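Local coordinates for protein 3-oxo-tetronate kinase (Cupriavidus necator, PDB 5DMH) that catalyses the ATP-dependent phosphorylation of 3-oxo-tetronate to 3-oxo-tetronate 4-phosphate, at residues A[31-43]-A[104-117]. Sequence-based numbering, arbitrary orientation.
Sequences RPLLGCIADDFTG and LRAQGCRQFVFKYC
Gly-35 and Ile-37 of strand 34-38 each give their N-H and C=O to strand 111-115, the ladder of a parallel pair; Lys-115 N meets Ile-37 O at 2.8 Å, almost straight (178°). Packing is tight around Gly-35. With no side chain there, Cys-109 SG comes within 3.6 Å of Gly-35 CA, and Leu-104 CD1, from helix 90-106, lies 3.6 Å from Gly-35 C before reaching Ile-37 CG1; a compact glycine suits this spot. On the other face, Leu-34, Cys-36 and Ala-38 line up with Gln-111, Val-113 and Lys-115, and Cys-36 SG rests 3.9 Å from Val-113 CB.

At the C-terminal ends the buried polar groups are bound together. The Lys-115 chain, bent at chi2 (74°), passes Ala-38 and carries NZ past the glycine surface of Gly-43 to Tyr-116 O, 2.8 Å away. One water accepts from NZ and donates to Asp-39 OD1 and Asp-40 OD1; Asp-40 OD1 also caps helix 41-53 through Gly-43 N. Arg-86 forms salt bridges with both aspartates.

The opposite end is looser and solvent-facing: the exposed Arg-31 lays its guanidinium over Gly-108 CA, NH2 at 3.4 Å. Positive phi makes glycine apt for this Schellman motif, which follows helix 90-106.

Both strands belong to the sugar-binding N-terminal domain, with 34-38 between 111-115 and 78-82, and 251-254 beyond 111-115. Helix 41-53 packs on the Cys-36 and Lys-115 face, helix 128-139 on Phe-112 and Phe-114, and the Cys-117 side chain ends about 6 Å from bound ADP.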
# COMPACT_ATOMS: atom_id res chain seq x y z
N ARG A 31 -24.39 8.41 -2.11
CA ARG A 31 -23.10 8.94 -1.66
C ARG A 31 -22.17 7.80 -1.29
O ARG A 31 -22.63 6.68 -1.04
CB ARG A 31 -23.30 9.88 -0.47
CG ARG A 31 -23.96 11.21 -0.83
CD ARG A 31 -24.45 11.95 0.40
NE ARG A 31 -23.41 12.77 1.02
CZ ARG A 31 -23.56 13.43 2.17
NH1 ARG A 31 -24.70 13.37 2.83
NH2 ARG A 31 -22.56 14.16 2.65
N PRO A 32 -20.84 8.06 -1.27
CA PRO A 32 -19.87 7.03 -0.87
C PRO A 32 -20.12 6.54 0.55
O PRO A 32 -20.57 7.31 1.41
CB PRO A 32 -18.52 7.75 -0.96
CG PRO A 32 -18.75 8.87 -1.91
CD PRO A 32 -20.17 9.29 -1.73
N LEU A 33 -19.85 5.26 0.78
CA LEU A 33 -20.12 4.61 2.05
C LEU A 33 -18.85 4.46 2.88
O LEU A 33 -18.87 4.64 4.09
CB LEU A 33 -20.68 3.23 1.78
CG LEU A 33 -22.11 3.20 1.25
CD1 LEU A 33 -22.46 1.82 0.75
CD2 LEU A 33 -23.08 3.63 2.34
N LEU A 34 -17.75 4.15 2.21
CA LEU A 34 -16.52 3.77 2.88
C LEU A 34 -15.36 4.67 2.47
O LEU A 34 -15.06 4.79 1.27
CB LEU A 34 -16.17 2.33 2.53
CG LEU A 34 -15.04 1.68 3.31
CD1 LEU A 34 -15.42 1.44 4.77
CD2 LEU A 34 -14.66 0.36 2.66
N GLY A 35 -14.71 5.29 3.46
CA GLY A 35 -13.61 6.19 3.18
C GLY A 35 -12.32 5.62 3.73
O GLY A 35 -12.27 5.21 4.87
N CYS A 36 -11.28 5.54 2.89
CA CYS A 36 -10.07 4.83 3.25
C CYS A 36 -8.88 5.76 3.10
O CYS A 36 -8.84 6.59 2.20
CB CYS A 36 -9.88 3.62 2.37
SG CYS A 36 -11.33 2.55 2.26
N ILE A 37 -7.96 5.64 4.03
CA ILE A 37 -6.74 6.40 4.03
C ILE A 37 -5.60 5.41 4.02
O ILE A 37 -5.45 4.65 4.98
CB ILE A 37 -6.65 7.25 5.29
CG1 ILE A 37 -7.84 8.22 5.32
CG2 ILE A 37 -5.35 7.99 5.32
CD1 ILE A 37 -8.01 8.88 6.67
N ALA A 38 -4.80 5.43 2.94
CA ALA A 38 -3.69 4.50 2.80
C ALA A 38 -2.33 5.21 2.94
O ALA A 38 -2.11 6.29 2.38
CB ALA A 38 -3.76 3.78 1.45
N ASP A 39 -1.44 4.59 3.71
CA ASP A 39 -0.14 5.17 3.98
C ASP A 39 0.93 5.02 2.87
O ASP A 39 2.05 5.48 3.03
CB ASP A 39 0.41 4.70 5.32
CG ASP A 39 1.02 3.30 5.29
OD1 ASP A 39 0.79 2.50 4.37
OD2 ASP A 39 1.77 3.02 6.25
N ASP A 40 0.59 4.33 1.79
CA ASP A 40 1.43 4.30 0.60
C ASP A 40 0.61 4.07 -0.65
O ASP A 40 -0.56 3.65 -0.58
CB ASP A 40 2.67 3.37 0.74
CG ASP A 40 2.39 1.89 0.56
OD1 ASP A 40 1.25 1.39 0.45
OD2 ASP A 40 3.43 1.18 0.61
N PHE A 41 1.20 4.38 -1.80
CA PHE A 41 0.43 4.39 -3.03
C PHE A 41 0.16 2.97 -3.54
O PHE A 41 -0.90 2.71 -4.14
CB PHE A 41 1.15 5.20 -4.12
CG PHE A 41 1.07 6.69 -3.97
CD1 PHE A 41 0.96 7.31 -2.72
CD2 PHE A 41 1.12 7.48 -5.10
CE1 PHE A 41 0.90 8.65 -2.61
CE2 PHE A 41 1.07 8.84 -5.00
CZ PHE A 41 0.96 9.44 -3.77
N THR A 42 1.09 2.04 -3.33
CA THR A 42 0.83 0.67 -3.77
C THR A 42 -0.29 0.05 -2.89
O THR A 42 -1.18 -0.62 -3.40
CB THR A 42 2.06 -0.22 -3.66
OG1 THR A 42 2.49 -0.26 -2.31
CG2 THR A 42 3.20 0.27 -4.56
N GLY A 43 -0.23 0.34 -1.59
CA GLY A 43 -1.25 -0.11 -0.65
C GLY A 43 -2.65 0.42 -0.95
O GLY A 43 -3.64 -0.31 -0.80
N LEU A 104 -13.04 12.93 3.49
CA LEU A 104 -13.87 11.74 3.31
C LEU A 104 -15.22 11.88 3.99
O LEU A 104 -16.25 11.53 3.41
CB LEU A 104 -13.13 10.52 3.86
CG LEU A 104 -11.94 10.08 3.00
CD1 LEU A 104 -11.16 9.04 3.79
CD2 LEU A 104 -12.37 9.51 1.65
N ARG A 105 -15.23 12.45 5.20
CA ARG A 105 -16.48 12.65 5.92
C ARG A 105 -17.39 13.59 5.14
O ARG A 105 -18.59 13.35 5.00
CB ARG A 105 -16.21 13.25 7.30
CG ARG A 105 -15.34 12.46 8.21
CD ARG A 105 -15.05 13.20 9.49
NE ARG A 105 -16.01 12.83 10.51
CZ ARG A 105 -15.82 12.94 11.81
NH1 ARG A 105 -14.69 13.44 12.32
NH2 ARG A 105 -16.78 12.52 12.62
N ALA A 106 -16.80 14.65 4.61
CA ALA A 106 -17.52 15.65 3.83
C ALA A 106 -18.10 15.10 2.54
O ALA A 106 -19.07 15.65 2.04
CB ALA A 106 -16.60 16.79 3.53
N GLN A 107 -17.50 14.03 1.99
CA GLN A 107 -18.09 13.34 0.85
C GLN A 107 -19.24 12.42 1.27
O GLN A 107 -19.94 11.89 0.42
CB GLN A 107 -17.05 12.52 0.07
CG GLN A 107 -15.73 13.22 -0.27
CD GLN A 107 -15.91 14.63 -0.78
OE1 GLN A 107 -16.53 14.85 -1.82
NE2 GLN A 107 -15.37 15.61 -0.05
N GLY A 108 -19.41 12.20 2.58
CA GLY A 108 -20.56 11.43 3.05
C GLY A 108 -20.25 10.04 3.59
O GLY A 108 -21.16 9.27 3.95
N CYS A 109 -18.97 9.68 3.67
CA CYS A 109 -18.60 8.34 4.12
C CYS A 109 -19.06 8.07 5.55
O CYS A 109 -19.06 8.98 6.39
CB CYS A 109 -17.10 8.16 4.03
SG CYS A 109 -16.45 8.25 2.36
N ARG A 110 -19.42 6.80 5.81
CA ARG A 110 -20.01 6.34 7.07
C ARG A 110 -19.04 5.54 7.94
O ARG A 110 -19.24 5.42 9.15
CB ARG A 110 -21.17 5.38 6.77
CG ARG A 110 -22.47 6.04 6.46
CD ARG A 110 -23.39 5.07 5.76
NE ARG A 110 -24.53 5.75 5.15
CZ ARG A 110 -25.80 5.58 5.50
NH1 ARG A 110 -26.74 6.27 4.87
NH2 ARG A 110 -26.14 4.73 6.45
N GLN A 111 -18.08 4.91 7.30
CA GLN A 111 -17.09 4.08 7.98
C GLN A 111 -15.76 4.32 7.30
O GLN A 111 -15.72 4.68 6.12
CB GLN A 111 -17.45 2.61 7.88
CG GLN A 111 -16.53 1.68 8.61
CD GLN A 111 -17.03 0.24 8.56
OE1 GLN A 111 -17.29 -0.29 7.48
NE2 GLN A 111 -17.17 -0.38 9.73
N PHE A 112 -14.68 4.16 8.05
CA PHE A 112 -13.36 4.52 7.57
C PHE A 112 -12.39 3.39 7.78
O PHE A 112 -12.53 2.59 8.73
CB PHE A 112 -12.90 5.78 8.28
CG PHE A 112 -13.87 6.90 8.13
CD1 PHE A 112 -14.94 7.03 9.02
CD2 PHE A 112 -13.78 7.78 7.06
CE1 PHE A 112 -15.86 8.05 8.86
CE2 PHE A 112 -14.71 8.80 6.89
CZ PHE A 112 -15.75 8.94 7.77
N VAL A 113 -11.47 3.27 6.83
CA VAL A 113 -10.38 2.31 6.92
C VAL A 113 -9.04 3.03 6.86
O VAL A 113 -8.84 3.89 6.00
CB VAL A 113 -10.43 1.27 5.79
CG1 VAL A 113 -9.13 0.41 5.78
CG2 VAL A 113 -11.66 0.40 5.93
N PHE A 114 -8.17 2.72 7.82
CA PHE A 114 -6.76 3.13 7.78
C PHE A 114 -5.96 1.94 7.31
O PHE A 114 -5.90 0.88 7.95
CB PHE A 114 -6.28 3.66 9.13
CG PHE A 114 -4.81 3.90 9.25
CD1 PHE A 114 -4.06 4.47 8.23
CD2 PHE A 114 -4.16 3.61 10.45
CE1 PHE A 114 -2.71 4.72 8.41
CE2 PHE A 114 -2.82 3.86 10.63
CZ PHE A 114 -2.08 4.40 9.59
N LYS A 115 -5.35 2.14 6.16
CA LYS A 115 -4.65 1.07 5.46
C LYS A 115 -3.13 1.27 5.52
O LYS A 115 -2.59 2.30 5.11
CB LYS A 115 -5.13 1.02 4.01
CG LYS A 115 -4.21 0.32 3.00
CD LYS A 115 -4.24 -1.20 3.16
CE LYS A 115 -3.29 -1.92 2.19
NZ LYS A 115 -1.86 -1.64 2.47
N TYR A 116 -2.46 0.28 6.06
CA TYR A 116 -1.02 0.24 6.14
C TYR A 116 -0.52 -1.14 5.64
O TYR A 116 -1.28 -1.98 5.16
CB TYR A 116 -0.54 0.57 7.56
CG TYR A 116 -1.29 -0.15 8.65
CD1 TYR A 116 -1.15 -1.50 8.81
CD2 TYR A 116 -2.20 0.52 9.45
CE1 TYR A 116 -1.86 -2.17 9.77
CE2 TYR A 116 -2.91 -0.13 10.40
CZ TYR A 116 -2.75 -1.48 10.57
OH TYR A 116 -3.48 -2.11 11.53
N CYS A 117 0.77 -1.37 5.74
CA CYS A 117 1.33 -2.55 5.10
C CYS A 117 0.98 -3.83 5.86
O CYS A 117 0.89 -3.83 7.09
CB CYS A 117 2.83 -2.40 5.03
SG CYS A 117 3.62 -3.38 3.76
O HOH W 1 -0.74 1.08 2.39
O HOH W 2 2.80 0.48 6.87